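Long-range contacts in cytochrome P450 (Bacillus subtilis subsp. subtilis, PDB 4RM4), which probably acts as a haem-dependent monooxygenase, using molecular oxygen to oxidise organic substrates by inserting one oxygen atom: residues A[63-68]-A[295-300]; A[280-285]-A[328-333]; A[287-292]-A[312-317]. All blocks are in the same frame, centred on the assembly; numbering follows the deposited sequence.

Contact 1: residues A[63-68]-A[295-300]; sequences KELFSS and RDTEIG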
loop_
_atom_site.group_PDB
_atom_site.type_symbol
_atom_site.label_atom_id
_atom_site.label_comp_id
_atom_site.label_asym_id
_atom_site.label_seq_id
_atom_site.Cartn_x
_atom_site.Cartn_y
_atom_site.Cartn_z
ATOM N N LYS A 63 -20.802 1.147 0.786
ATOM C CA LYS A 63 -20.726 2.194 1.796
ATOM C C LYS A 63 -22.023 2.323 2.588
ATOM O O LYS A 63 -22.010 2.734 3.743
ATOM C CB LYS A 63 -20.336 3.544 1.177
ATOM C CG LYS A 63 -21.376 4.140 0.238
ATOM C CD LYS A 63 -20.900 5.453 -0.362
ATOM C CE LYS A 63 -21.938 6.045 -1.305
ATOM N NZ LYS A 63 -22.209 5.137 -2.444
ATOM N N GLU A 64 -23.142 1.959 1.974
ATOM C CA GLU A 64 -24.432 2.076 2.651
ATOM C C GLU A 64 -24.575 1.095 3.821
ATOM O O GLU A 64 -25.223 1.411 4.825
ATOM C CB GLU A 64 -25.584 1.883 1.654
ATOM C CG GLU A 64 -25.637 2.932 0.545
ATOM C CD GLU A 64 -24.618 2.676 -0.567
ATOM O OE1 GLU A 64 -23.966 1.600 -0.563
ATOM O OE2 GLU A 64 -24.476 3.550 -1.452
ATOM N N LEU A 65 -23.973 -0.088 3.685
ATOM C CA LEU A 65 -24.111 -1.153 4.675
ATOM C C LEU A 65 -22.888 -1.359 5.570
ATOM O O LEU A 65 -23.003 -1.904 6.662
ATOM C CB LEU A 65 -24.449 -2.480 3.972
ATOM C CG LEU A 65 -25.870 -2.614 3.419
ATOM C CD1 LEU A 65 -26.008 -3.935 2.698
ATOM C CD2 LEU A 65 -26.889 -2.509 4.536
ATOM N N PHE A 66 -21.716 -0.929 5.112
ATOM C CA PHE A 66 -20.480 -1.254 5.820
ATOM C C PHE A 66 -19.618 -0.008 5.983
ATOM O O PHE A 66 -19.157 0.560 4.999
ATOM C CB PHE A 66 -19.702 -2.366 5.083
ATOM C CG PHE A 66 -20.341 -3.718 5.178
ATOM C CD1 PHE A 66 -20.248 -4.464 6.343
ATOM C CD2 PHE A 66 -21.029 -4.249 4.101
ATOM C CE1 PHE A 66 -20.854 -5.721 6.429
ATOM C CE2 PHE A 66 -21.636 -5.496 4.193
ATOM C CZ PHE A 66 -21.535 -6.222 5.354
ATOM N N SER A 67 -19.450 0.423 7.238
ATOM C CA SER A 67 -18.769 1.665 7.599
ATOM C C SER A 67 -17.251 1.525 7.723
ATOM O O SER A 67 -16.748 0.454 8.061
ATOM C CB SER A 67 -19.336 2.174 8.929
ATOM O OG SER A 67 -18.616 3.282 9.451
ATOM N N SER A 68 -16.530 2.620 7.464
ATOM C CA SER A 68 -15.081 2.609 7.595
ATOM C C SER A 68 -14.661 3.333 8.865
ATOM O O SER A 68 -13.469 3.421 9.181
ATOM C CB SER A 68 -14.396 3.274 6.388
ATOM O OG SER A 68 -14.516 2.504 5.196
ATOM N N ARG A 295 -25.990 -2.002 9.602
ATOM C CA ARG A 295 -27.290 -2.636 9.808
ATOM C C ARG A 295 -27.110 -4.142 9.798
ATOM O O ARG A 295 -26.142 -4.648 9.235
ATOM C CB ARG A 295 -28.254 -2.276 8.669
ATOM C CG ARG A 295 -28.568 -0.794 8.494
ATOM C CD ARG A 295 -29.536 -0.274 9.556
ATOM N NE ARG A 295 -30.759 -1.074 9.627
ATOM C CZ ARG A 295 -31.892 -0.784 8.991
ATOM N NH1 ARG A 295 -31.980 0.302 8.231
ATOM N NH2 ARG A 295 -32.943 -1.579 9.121
ATOM N N ASP A 296 -28.053 -4.859 10.398
ATOM C CA ASP A 296 -28.115 -6.300 10.213
ATOM C C ASP A 296 -28.233 -6.561 8.723
ATOM O O ASP A 296 -29.055 -5.952 8.054
ATOM C CB ASP A 296 -29.341 -6.896 10.908
ATOM C CG ASP A 296 -29.293 -6.762 12.416
ATOM O OD1 ASP A 296 -28.242 -6.372 12.970
ATOM O OD2 ASP A 296 -30.325 -7.062 13.053
ATOM N N THR A 297 -27.410 -7.466 8.202
ATOM C CA THR A 297 -27.488 -7.827 6.795
ATOM C C THR A 297 -26.766 -9.150 6.554
ATOM O O THR A 297 -26.037 -9.630 7.416
ATOM C CB THR A 297 -26.897 -6.732 5.890
ATOM O OG1 THR A 297 -27.241 -7.005 4.526
ATOM C CG2 THR A 297 -25.386 -6.668 6.034
ATOM N N GLU A 298 -26.970 -9.745 5.387
ATOM C CA GLU A 298 -26.358 -11.039 5.119
ATOM C C GLU A 298 -25.205 -10.936 4.140
ATOM O O GLU A 298 -25.263 -10.204 3.159
ATOM C CB GLU A 298 -27.397 -12.042 4.617
ATOM C CG GLU A 298 -28.414 -12.436 5.674
ATOM C CD GLU A 298 -29.383 -13.489 5.174
ATOM O OE1 GLU A 298 -29.103 -14.095 4.113
ATOM O OE2 GLU A 298 -30.414 -13.704 5.841
ATOM N N ILE A 299 -24.145 -11.682 4.419
ATOM C CA ILE A 299 -23.028 -11.765 3.503
ATOM C C ILE A 299 -22.761 -13.233 3.229
ATOM O O ILE A 299 -22.514 -14.003 4.148
ATOM C CB ILE A 299 -21.767 -11.093 4.072
ATOM C CG1 ILE A 299 -21.932 -9.570 4.067
ATOM C CG2 ILE A 299 -20.549 -11.479 3.253
ATOM C CD1 ILE A 299 -21.981 -8.966 2.664
ATOM N N GLY A 300 -22.841 -13.614 1.960
ATOM C CA GLY A 300 -22.693 -15.002 1.571
ATOM C C GLY A 300 -23.699 -15.891 2.271
ATOM O O GLY A 300 -23.429 -17.056 2.516
#
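Leu65 and Arg295 mark the one close approach of the two backbones, their CA atoms 6.2 Å apart, and no hydrogen bond crosses between 63-68 and 295-300, which leaves the joining to side chains. Leu65 reaches out with both methyls: CD1 lies 3.8 Å from OG1 of Thr297, and CD2 stands 4.4 Å from CB of Arg295. A leucine suits this half-open position because its forked end can serve two neighbours at once. The guanidinium of Arg295 turns outward from 63-68, so that CB is the part beside the leucine. Thr297 faces 63-68 with both its branches. OG1 sits anti to the backbone N (chi1 -168°) and is turned to Leu65, while CG2 comes 3.9 Å from CZ of Phe66. The two strands belong to different sheets of the P450 fold: 66-67 is an outer strand of the five-stranded sheet, bonded through Ser67 to Ile292 of strand 289-293, whereas 297-299 pairs with 302-304 in a small hairpin, Thr297 bonding to Ile304. Side chains of Phe66 and Ile299 bridge the two sheets, approaching from opposite directions. CZ of the ring is 3.6 Å from CG1 of Ile299, and CE2 is 3.8 Å from its CD1, so the far corner of the phenylalanine meets the longer isoleucine branch. That branch leaves anti to the carbonyl carbon (chi1 -72°), which sends CG1 to the ring, and the further turn at chi2 (-67°) brings CD1 to CE2. Both residues are buried against each other, which suits apolar side chains; Ile299 also lies on helix 53-61, and Phe66 on strand 289-293. Being beta-branched, Ile299 and Thr297 suit the extended backbone of their strand.

Contact 2: residues A[280-285]-A[328-333]; sequences LRFRAP and HMFDIR. With HEM (protoporphyrin IX containing Fe), chain B.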
loop_
_atom_site.group_PDB
_atom_site.type_symbol
_atom_site.label_atom_id
_atom_site.label_comp_id
_atom_site.label_asym_id
_atom_site.label_seq_id
_atom_site.Cartn_x
_atom_site.Cartn_y
_atom_site.Cartn_z
ATOM N N LEU A 280 0.042 -6.981 -8.191
ATOM C CA LEU A 280 -1.001 -6.521 -7.265
ATOM C C LEU A 280 -2.008 -7.626 -6.994
ATOM O O LEU A 280 -2.414 -7.831 -5.855
ATOM C CB LEU A 280 -1.716 -5.286 -7.808
ATOM C CG LEU A 280 -0.867 -4.005 -7.664
ATOM C CD1 LEU A 280 -1.235 -2.978 -8.724
ATOM C CD2 LEU A 280 -0.952 -3.425 -6.262
ATOM N N ARG A 281 -2.421 -8.333 -8.043
ATOM C CA ARG A 281 -3.376 -9.415 -7.845
ATOM C C ARG A 281 -2.752 -10.530 -7.023
ATOM O O ARG A 281 -3.348 -11.029 -6.060
ATOM C CB ARG A 281 -3.879 -10.002 -9.174
ATOM C CG ARG A 281 -4.979 -11.052 -8.899
ATOM C CD ARG A 281 -5.286 -11.947 -10.104
ATOM N NE ARG A 281 -4.143 -12.762 -10.511
ATOM C CZ ARG A 281 -3.893 -13.998 -10.076
ATOM N NH1 ARG A 281 -2.841 -14.666 -10.538
ATOM N NH2 ARG A 281 -4.708 -14.586 -9.213
ATOM N N PHE A 282 -1.540 -10.907 -7.400
ATOM C CA PHE A 282 -0.928 -12.143 -6.898
ATOM C C PHE A 282 -0.396 -12.019 -5.472
ATOM O O PHE A 282 -0.488 -12.975 -4.698
ATOM C CB PHE A 282 0.200 -12.579 -7.833
ATOM C CG PHE A 282 0.532 -14.048 -7.758
ATOM C CD1 PHE A 282 -0.417 -15.008 -8.059
ATOM C CD2 PHE A 282 1.810 -14.462 -7.422
ATOM C CE1 PHE A 282 -0.092 -16.364 -8.011
ATOM C CE2 PHE A 282 2.138 -15.812 -7.379
ATOM C CZ PHE A 282 1.186 -16.756 -7.665
ATOM N N ARG A 283 0.164 -10.855 -5.140
ATOM C CA ARG A 283 0.775 -10.618 -3.831
ATOM C C ARG A 283 0.500 -9.210 -3.286
ATOM O O ARG A 283 1.418 -8.426 -3.048
ATOM C CB ARG A 283 2.286 -10.905 -3.862
ATOM C CG ARG A 283 2.617 -12.412 -3.845
ATOM C CD ARG A 283 4.128 -12.699 -3.798
ATOM N NE ARG A 283 4.410 -14.103 -3.456
ATOM C CZ ARG A 283 4.843 -15.024 -4.317
ATOM N NH1 ARG A 283 5.059 -14.712 -5.588
ATOM N NH2 ARG A 283 5.063 -16.273 -3.902
ATOM N N ALA A 284 -0.785 -8.927 -3.094
ATOM C CA ALA A 284 -1.246 -7.634 -2.589
ATOM C C ALA A 284 -0.552 -7.352 -1.267
ATOM O O ALA A 284 -0.510 -8.217 -0.409
ATOM C CB ALA A 284 -2.766 -7.676 -2.394
ATOM N N PRO A 285 -0.025 -6.128 -1.101
ATOM C CA PRO A 285 0.676 -5.718 0.120
ATOM C C PRO A 285 -0.280 -5.490 1.298
ATOM O O PRO A 285 0.126 -5.585 2.458
ATOM C CB PRO A 285 1.327 -4.377 -0.276
ATOM C CG PRO A 285 1.212 -4.273 -1.754
ATOM C CD PRO A 285 0.020 -5.093 -2.142
ATOM N N HIS A 328 -3.838 -19.490 -9.465
ATOM C CA HIS A 328 -2.532 -19.861 -8.924
ATOM C C HIS A 328 -1.380 -19.414 -9.797
ATOM O O HIS A 328 -0.231 -19.387 -9.351
ATOM C CB HIS A 328 -2.422 -21.373 -8.745
ATOM C CG HIS A 328 -3.353 -21.928 -7.718
ATOM N ND1 HIS A 328 -3.123 -21.810 -6.365
ATOM C CD2 HIS A 328 -4.511 -22.618 -7.846
ATOM C CE1 HIS A 328 -4.103 -22.397 -5.702
ATOM N NE2 HIS A 328 -4.957 -22.899 -6.577
ATOM N N MET A 329 -1.673 -19.090 -11.048
ATOM C CA MET A 329 -0.604 -18.745 -11.979
ATOM C C MET A 329 -0.300 -17.250 -11.976
ATOM O O MET A 329 -1.207 -16.421 -12.037
ATOM C CB MET A 329 -0.948 -19.212 -13.395
ATOM C CG MET A 329 -1.333 -20.681 -13.474
ATOM S SD MET A 329 -0.173 -21.757 -12.600
ATOM C CE MET A 329 1.308 -21.539 -13.587
ATOM N N PHE A 330 0.986 -16.919 -11.916
ATOM C CA PHE A 330 1.431 -15.541 -12.083
ATOM C C PHE A 330 1.642 -15.280 -13.570
ATOM O O PHE A 330 2.649 -15.675 -14.159
ATOM C CB PHE A 330 2.708 -15.288 -11.271
ATOM C CG PHE A 330 3.263 -13.889 -11.407
ATOM C CD1 PHE A 330 2.639 -12.807 -10.795
ATOM C CD2 PHE A 330 4.430 -13.661 -12.130
ATOM C CE1 PHE A 330 3.162 -11.524 -10.920
ATOM C CE2 PHE A 330 4.948 -12.395 -12.270
ATOM C CZ PHE A 330 4.310 -11.312 -11.652
ATOM N N ASP A 331 0.655 -14.621 -14.166
ATOM C CA ASP A 331 0.562 -14.413 -15.607
ATOM C C ASP A 331 0.621 -12.915 -15.890
ATOM O O ASP A 331 -0.389 -12.205 -15.777
ATOM C CB ASP A 331 -0.776 -14.986 -16.099
ATOM C CG ASP A 331 -0.971 -14.847 -17.594
ATOM O OD1 ASP A 331 -0.112 -14.246 -18.266
ATOM O OD2 ASP A 331 -2.011 -15.338 -18.099
ATOM N N ILE A 332 1.802 -12.424 -16.251
ATOM C CA ILE A 332 1.963 -10.992 -16.507
ATOM C C ILE A 332 1.096 -10.470 -17.650
ATOM O O ILE A 332 0.976 -9.253 -17.840
ATOM C CB ILE A 332 3.427 -10.615 -16.816
ATOM C CG1 ILE A 332 3.896 -11.330 -18.084
ATOM C CG2 ILE A 332 4.340 -10.944 -15.640
ATOM C CD1 ILE A 332 5.198 -10.791 -18.616
ATOM N N ARG A 333 0.494 -11.376 -18.413
ATOM C CA ARG A 333 -0.376 -10.973 -19.509
ATOM C C ARG A 333 -1.864 -11.038 -19.155
ATOM O O ARG A 333 -2.728 -10.755 -19.994
ATOM C CB ARG A 333 -0.094 -11.822 -20.753
ATOM C CG ARG A 333 1.287 -11.605 -21.322
ATOM C CD ARG A 333 1.554 -12.520 -22.508
ATOM N NE ARG A 333 2.963 -12.467 -22.892
ATOM C CZ ARG A 333 3.921 -13.154 -22.277
ATOM N NH1 ARG A 333 3.612 -13.939 -21.252
ATOM N NH2 ARG A 333 5.185 -13.039 -22.675
HETATM C CHA HEM B . -6.655 3.604 0.389
HETATM C CHB HEM B . -3.888 -0.131 -0.951
HETATM C CHC HEM B . -0.238 2.928 -1.993
HETATM C CHD HEM B . -2.819 6.606 -0.179
HETATM C C1A HEM B . -6.245 2.324 0.079
HETATM C C2A HEM B . -7.064 1.129 0.094
HETATM C C3A HEM B . -6.302 0.097 -0.276
HETATM C C4A HEM B . -4.978 0.600 -0.554
HETATM C CMA HEM B . -6.745 -1.388 -0.396
HETATM C CAA HEM B . -8.567 1.050 0.461
HETATM C CBA HEM B . -8.753 1.055 1.967
HETATM C CGA HEM B . -10.168 0.687 2.354
HETATM O O1A HEM B . -10.407 0.583 3.584
HETATM O O2A HEM B . -11.031 0.501 1.458
HETATM C C1B HEM B . -2.692 0.394 -1.375
HETATM C C2B HEM B . -1.639 -0.359 -2.030
HETATM C C3B HEM B . -0.631 0.484 -2.295
HETATM C C4B HEM B . -1.011 1.803 -1.849
HETATM C CMB HEM B . -1.708 -1.872 -2.331
HETATM C CAB HEM B . 0.718 0.219 -3.003
HETATM C CBB HEM B . 0.876 -0.851 -3.784
HETATM C C1C HEM B . -0.632 4.187 -1.624
HETATM C C2C HEM B . 0.122 5.411 -1.819
HETATM C C3C HEM B . -0.605 6.417 -1.315
HETATM C C4C HEM B . -1.826 5.869 -0.792
HETATM C CMC HEM B . 1.503 5.463 -2.506
HETATM C CAC HEM B . -0.296 7.931 -1.234
HETATM C CBC HEM B . 0.909 8.467 -1.454
HETATM C C1D HEM B . -4.069 6.143 0.165
HETATM C C2D HEM B . -5.084 6.955 0.773
HETATM C C3D HEM B . -6.292 6.027 0.955
HETATM C C4D HEM B . -5.876 4.741 0.429
HETATM C CMD HEM B . -4.964 8.444 1.146
HETATM C CAD HEM B . -7.665 6.405 1.559
HETATM C CBD HEM B . -8.577 6.842 0.410
HETATM C CGD HEM B . -9.968 7.120 0.931
HETATM O O1D HEM B . -10.753 7.780 0.196
HETATM O O2D HEM B . -10.259 6.700 2.080
HETATM N NA HEM B . -4.973 1.953 -0.315
HETATM N NB HEM B . -2.260 1.707 -1.277
HETATM N NC HEM B . -1.819 4.498 -0.989
HETATM N ND HEM B . -4.566 4.866 -0.029
HETATM FE FE HEM B . -3.473 3.275 -0.791
HETATM O O HOH W 1 -2.739 2.543 1.415
#
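Phe282 and Phe330 form the tight part of this contact. CB of Phe330 sits over the centre of the Phe282 ring, a CH-pi contact of 4.0 Å to the centroid, and CB of Phe282 returns the approach at the edge of the Phe330 ring, 3.8 Å from CD1. The rings themselves meet obliquely, with planes at 49°. Phe282 holds CG anti to its N (chi1 -157°), which extends the ring to the loop, where CE1 meets O of His328 edge-on at 3.3 Å. Trimming Phe282 to an alanine would probably open a gap beneath CB of Phe330 and leave that phenylalanine freer to shift. By contrast, the side chains of His328 and Met329 point away on the exposed side and contribute mainly backbone atoms. NH1 of Arg281 comes 2.8 Å from O of Met329, but the angle is too poor for a hydrogen bond. The guanidinium is held instead by a salt bridge to Glu278, the partner in the ExxR motif characteristic of P450 helix K, and by the carbonyls of Asn318 and Pro327. Asp331, also bonded by its N to Glu278, forms an Asx turn with N of Arg333. Phe330 packs further against Ser254 of helix 226-257, which also touches Phe282 through Glu257; beyond helix 272-282 the chain runs past the haem, where Pro285 CD lies 3.7 Å from methyl CMB, toward strand 289-293.

Contact 3: residues A[287-292]-A[312-317]; sequences PVLRRI and AFVASA. With HEM (protoporphyrin IX containing Fe), chain B.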
loop_
_atom_site.group_PDB
_atom_site.type_symbol
_atom_site.label_atom_id
_atom_site.label_comp_id
_atom_site.label_asym_id
_atom_site.label_seq_id
_atom_site.Cartn_x
_atom_site.Cartn_y
_atom_site.Cartn_z
ATOM N N PRO A 287 -3.408 -7.109 2.604
ATOM C CA PRO A 287 -4.260 -8.293 2.382
ATOM C C PRO A 287 -5.658 -8.224 2.964
ATOM O O PRO A 287 -6.509 -9.006 2.537
ATOM C CB PRO A 287 -3.485 -9.416 3.086
ATOM C CG PRO A 287 -2.676 -8.710 4.134
ATOM C CD PRO A 287 -2.257 -7.412 3.477
ATOM N N VAL A 288 -5.892 -7.334 3.928
ATOM C CA VAL A 288 -7.145 -7.366 4.671
ATOM C C VAL A 288 -7.650 -5.952 5.025
ATOM O O VAL A 288 -6.873 -5.058 5.371
ATOM C CB VAL A 288 -7.003 -8.303 5.923
ATOM C CG1 VAL A 288 -5.956 -7.755 6.905
ATOM C CG2 VAL A 288 -8.340 -8.514 6.609
ATOM N N LEU A 289 -8.960 -5.744 4.910
ATOM C CA LEU A 289 -9.534 -4.430 5.134
ATOM C C LEU A 289 -10.689 -4.608 6.122
ATOM O O LEU A 289 -11.365 -5.633 6.094
ATOM C CB LEU A 289 -10.035 -3.858 3.807
ATOM C CG LEU A 289 -9.039 -3.566 2.688
ATOM C CD1 LEU A 289 -9.794 -3.064 1.449
ATOM C CD2 LEU A 289 -7.998 -2.529 3.118
ATOM N N ARG A 290 -10.878 -3.636 7.010
ATOM C CA ARG A 290 -11.910 -3.715 8.043
ATOM C C ARG A 290 -13.138 -2.854 7.722
ATOM O O ARG A 290 -13.022 -1.757 7.177
ATOM C CB ARG A 290 -11.328 -3.273 9.395
ATOM C CG ARG A 290 -10.132 -4.083 9.887
ATOM C CD ARG A 290 -9.581 -3.498 11.186
ATOM N NE ARG A 290 -8.441 -4.254 11.697
ATOM C CZ ARG A 290 -8.526 -5.198 12.629
ATOM N NH1 ARG A 290 -9.701 -5.506 13.162
ATOM N NH2 ARG A 290 -7.434 -5.834 13.032
ATOM N N ARG A 291 -14.317 -3.371 8.050
ATOM C CA ARG A 291 -15.548 -2.587 8.010
ATOM C C ARG A 291 -16.395 -2.892 9.238
ATOM O O ARG A 291 -16.193 -3.900 9.924
ATOM C CB ARG A 291 -16.360 -2.887 6.740
ATOM C CG ARG A 291 -15.649 -2.552 5.414
ATOM C CD ARG A 291 -15.614 -1.049 5.209
ATOM N NE ARG A 291 -15.182 -0.645 3.874
ATOM C CZ ARG A 291 -13.915 -0.426 3.529
ATOM N NH1 ARG A 291 -12.951 -0.602 4.419
ATOM N NH2 ARG A 291 -13.613 -0.046 2.290
ATOM N N ILE A 292 -17.346 -2.009 9.515
ATOM C CA ILE A 292 -18.344 -2.258 10.545
ATOM C C ILE A 292 -19.704 -2.263 9.875
ATOM O O ILE A 292 -20.007 -1.371 9.093
ATOM C CB ILE A 292 -18.315 -1.170 11.643
ATOM C CG1 ILE A 292 -16.941 -1.112 12.289
ATOM C CG2 ILE A 292 -19.371 -1.445 12.712
ATOM C CD1 ILE A 292 -16.584 -2.346 13.039
ATOM N N ALA A 312 -12.284 -8.209 5.486
ATOM C CA ALA A 312 -12.452 -8.590 4.089
ATOM C C ALA A 312 -11.063 -8.831 3.505
ATOM O O ALA A 312 -10.285 -7.898 3.342
ATOM C CB ALA A 312 -13.192 -7.493 3.327
ATOM N N PHE A 313 -10.753 -10.093 3.245
ATOM C CA PHE A 313 -9.443 -10.502 2.747
ATOM C C PHE A 313 -9.269 -10.319 1.245
ATOM O O PHE A 313 -9.506 -11.234 0.467
ATOM C CB PHE A 313 -9.172 -11.967 3.156
ATOM C CG PHE A 313 -8.841 -12.117 4.610
ATOM C CD1 PHE A 313 -7.522 -12.135 5.035
ATOM C CD2 PHE A 313 -9.848 -12.198 5.564
ATOM C CE1 PHE A 313 -7.209 -12.228 6.385
ATOM C CE2 PHE A 313 -9.542 -12.302 6.914
ATOM C CZ PHE A 313 -8.231 -12.316 7.326
ATOM N N VAL A 314 -8.872 -9.118 0.837
ATOM C CA VAL A 314 -8.656 -8.838 -0.566
ATOM C C VAL A 314 -7.548 -9.738 -1.121
ATOM O O VAL A 314 -7.567 -10.096 -2.289
ATOM C CB VAL A 314 -8.361 -7.339 -0.838
ATOM C CG1 VAL A 314 -9.586 -6.465 -0.489
ATOM C CG2 VAL A 314 -7.148 -6.877 -0.067
ATOM N N ALA A 315 -6.622 -10.165 -0.272
ATOM C CA ALA A 315 -5.590 -11.085 -0.742
ATOM C C ALA A 315 -6.197 -12.405 -1.178
ATOM O O ALA A 315 -5.742 -12.994 -2.153
ATOM C CB ALA A 315 -4.521 -11.314 0.306
ATOM N N SER A 316 -7.218 -12.863 -0.453
ATOM C CA SER A 316 -7.918 -14.102 -0.807
ATOM C C SER A 316 -8.813 -13.902 -2.032
ATOM O O SER A 316 -8.863 -14.756 -2.929
ATOM C CB SER A 316 -8.745 -14.609 0.388
ATOM O OG SER A 316 -9.514 -15.769 0.051
ATOM N N ALA A 317 -9.535 -12.781 -2.061
ATOM C CA ALA A 317 -10.380 -12.435 -3.205
ATOM C C ALA A 317 -9.615 -12.519 -4.522
ATOM O O ALA A 317 -10.125 -13.005 -5.539
ATOM C CB ALA A 317 -10.949 -11.042 -3.021
HETATM C CHA HEM B . -6.655 3.604 0.389
HETATM C CHB HEM B . -3.888 -0.131 -0.951
HETATM C CHC HEM B . -0.238 2.928 -1.993
HETATM C CHD HEM B . -2.819 6.606 -0.179
HETATM C C1A HEM B . -6.245 2.324 0.079
HETATM C C2A HEM B . -7.064 1.129 0.094
HETATM C C3A HEM B . -6.302 0.097 -0.276
HETATM C C4A HEM B . -4.978 0.600 -0.554
HETATM C CMA HEM B . -6.745 -1.388 -0.396
HETATM C CAA HEM B . -8.567 1.050 0.461
HETATM C CBA HEM B . -8.753 1.055 1.967
HETATM C CGA HEM B . -10.168 0.687 2.354
HETATM O O1A HEM B . -10.407 0.583 3.584
HETATM O O2A HEM B . -11.031 0.501 1.458
HETATM C C1B HEM B . -2.692 0.394 -1.375
HETATM C C2B HEM B . -1.639 -0.359 -2.030
HETATM C C3B HEM B . -0.631 0.484 -2.295
HETATM C C4B HEM B . -1.011 1.803 -1.849
HETATM C CMB HEM B . -1.708 -1.872 -2.331
HETATM C CAB HEM B . 0.718 0.219 -3.003
HETATM C CBB HEM B . 0.876 -0.851 -3.784
HETATM C C1C HEM B . -0.632 4.187 -1.624
HETATM C C2C HEM B . 0.122 5.411 -1.819
HETATM C C3C HEM B . -0.605 6.417 -1.315
HETATM C C4C HEM B . -1.826 5.869 -0.792
HETATM C CMC HEM B . 1.503 5.463 -2.506
HETATM C CAC HEM B . -0.296 7.931 -1.234
HETATM C CBC HEM B . 0.909 8.467 -1.454
HETATM C C1D HEM B . -4.069 6.143 0.165
HETATM C C2D HEM B . -5.084 6.955 0.773
HETATM C C3D HEM B . -6.292 6.027 0.955
HETATM C C4D HEM B . -5.876 4.741 0.429
HETATM C CMD HEM B . -4.964 8.444 1.146
HETATM C CAD HEM B . -7.665 6.405 1.559
HETATM C CBD HEM B . -8.577 6.842 0.410
HETATM C CGD HEM B . -9.968 7.120 0.931
HETATM O O1D HEM B . -10.753 7.780 0.196
HETATM O O2D HEM B . -10.259 6.700 2.080
HETATM N NA HEM B . -4.973 1.953 -0.315
HETATM N NB HEM B . -2.260 1.707 -1.277
HETATM N NC HEM B . -1.819 4.498 -0.989
HETATM N ND HEM B . -4.566 4.866 -0.029
HETATM FE FE HEM B . -3.473 3.275 -0.791
HETATM O O HOH W 1 -2.739 2.543 1.415
#
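Leu289 and Ala312 exchange two backbone hydrogen bonds as an antiparallel hydrogen-bonded pair: N of Ala312 gives a practically straight bond (179°) of 2.8 Å to O of Leu289, and N of Leu289 returns one of 3.0 Å to O of Ala312. Further along the same strand, Arg291 grips a haem propionate with two nitrogens, NH1 to O1A at 2.9 Å and NH2 to O2A at 2.8 Å. NH1 also bonds to O of Arg290, and NH2 to O of Val60, which fix the guanidinium's rotation; its charge would probably stabilise the ionised propionate. Such an arginine on a strand following helix K is a familiar haem-propionate partner in P450 enzymes. The five-stranded sheet gives way here to a helix: Phe313 centres an inverse gamma turn and occupies the N-cap position, and N of Ala315 in the first turn bonds to O of Pro287 (3.0 Å, 172°). Around these bonds the packing is apolar. With CG1 of Val288 wedged between N and the carbonyl carbon (chi1 64°), CG2 is carried over the middle of the Phe313 ring, 3.8 Å from its centroid. CB of Pro287 presses on CB of Ala315 at 3.5 Å, where the small alanine permits close approach. Leu289 CD1 touches CG1 of Val314 at 3.9 Å. CD1 of Leu289 also meets the carboxylate end of the same propionate, and CD2 its CBA and the neighbouring methyl CMA.

How the contacts relate
Along the chain the segments come as 63-68, 280-285, 287-292, 295-300, 312-317 and 328-333, so contact 1 crosses both others while contact 3 lies wholly within the span of contact 2. Contacts 1 and 3 have centres 14 Å apart and share the five-stranded sheet, in which strands 66-67 and 289-293 are neighbours. Contact 2 lies 17 Å (centre to centre) from contact 3, whose first segment follows its own almost directly, and 28 Å from contact 1, with nearest atoms about 17 Å apart. Contacts 2 and 3 both reach the haem, so the chain from helix 272-282 into strand 289-293 passes along the cofactor, and then goes on into the hairpin that contact 1 packs against strand 66-67.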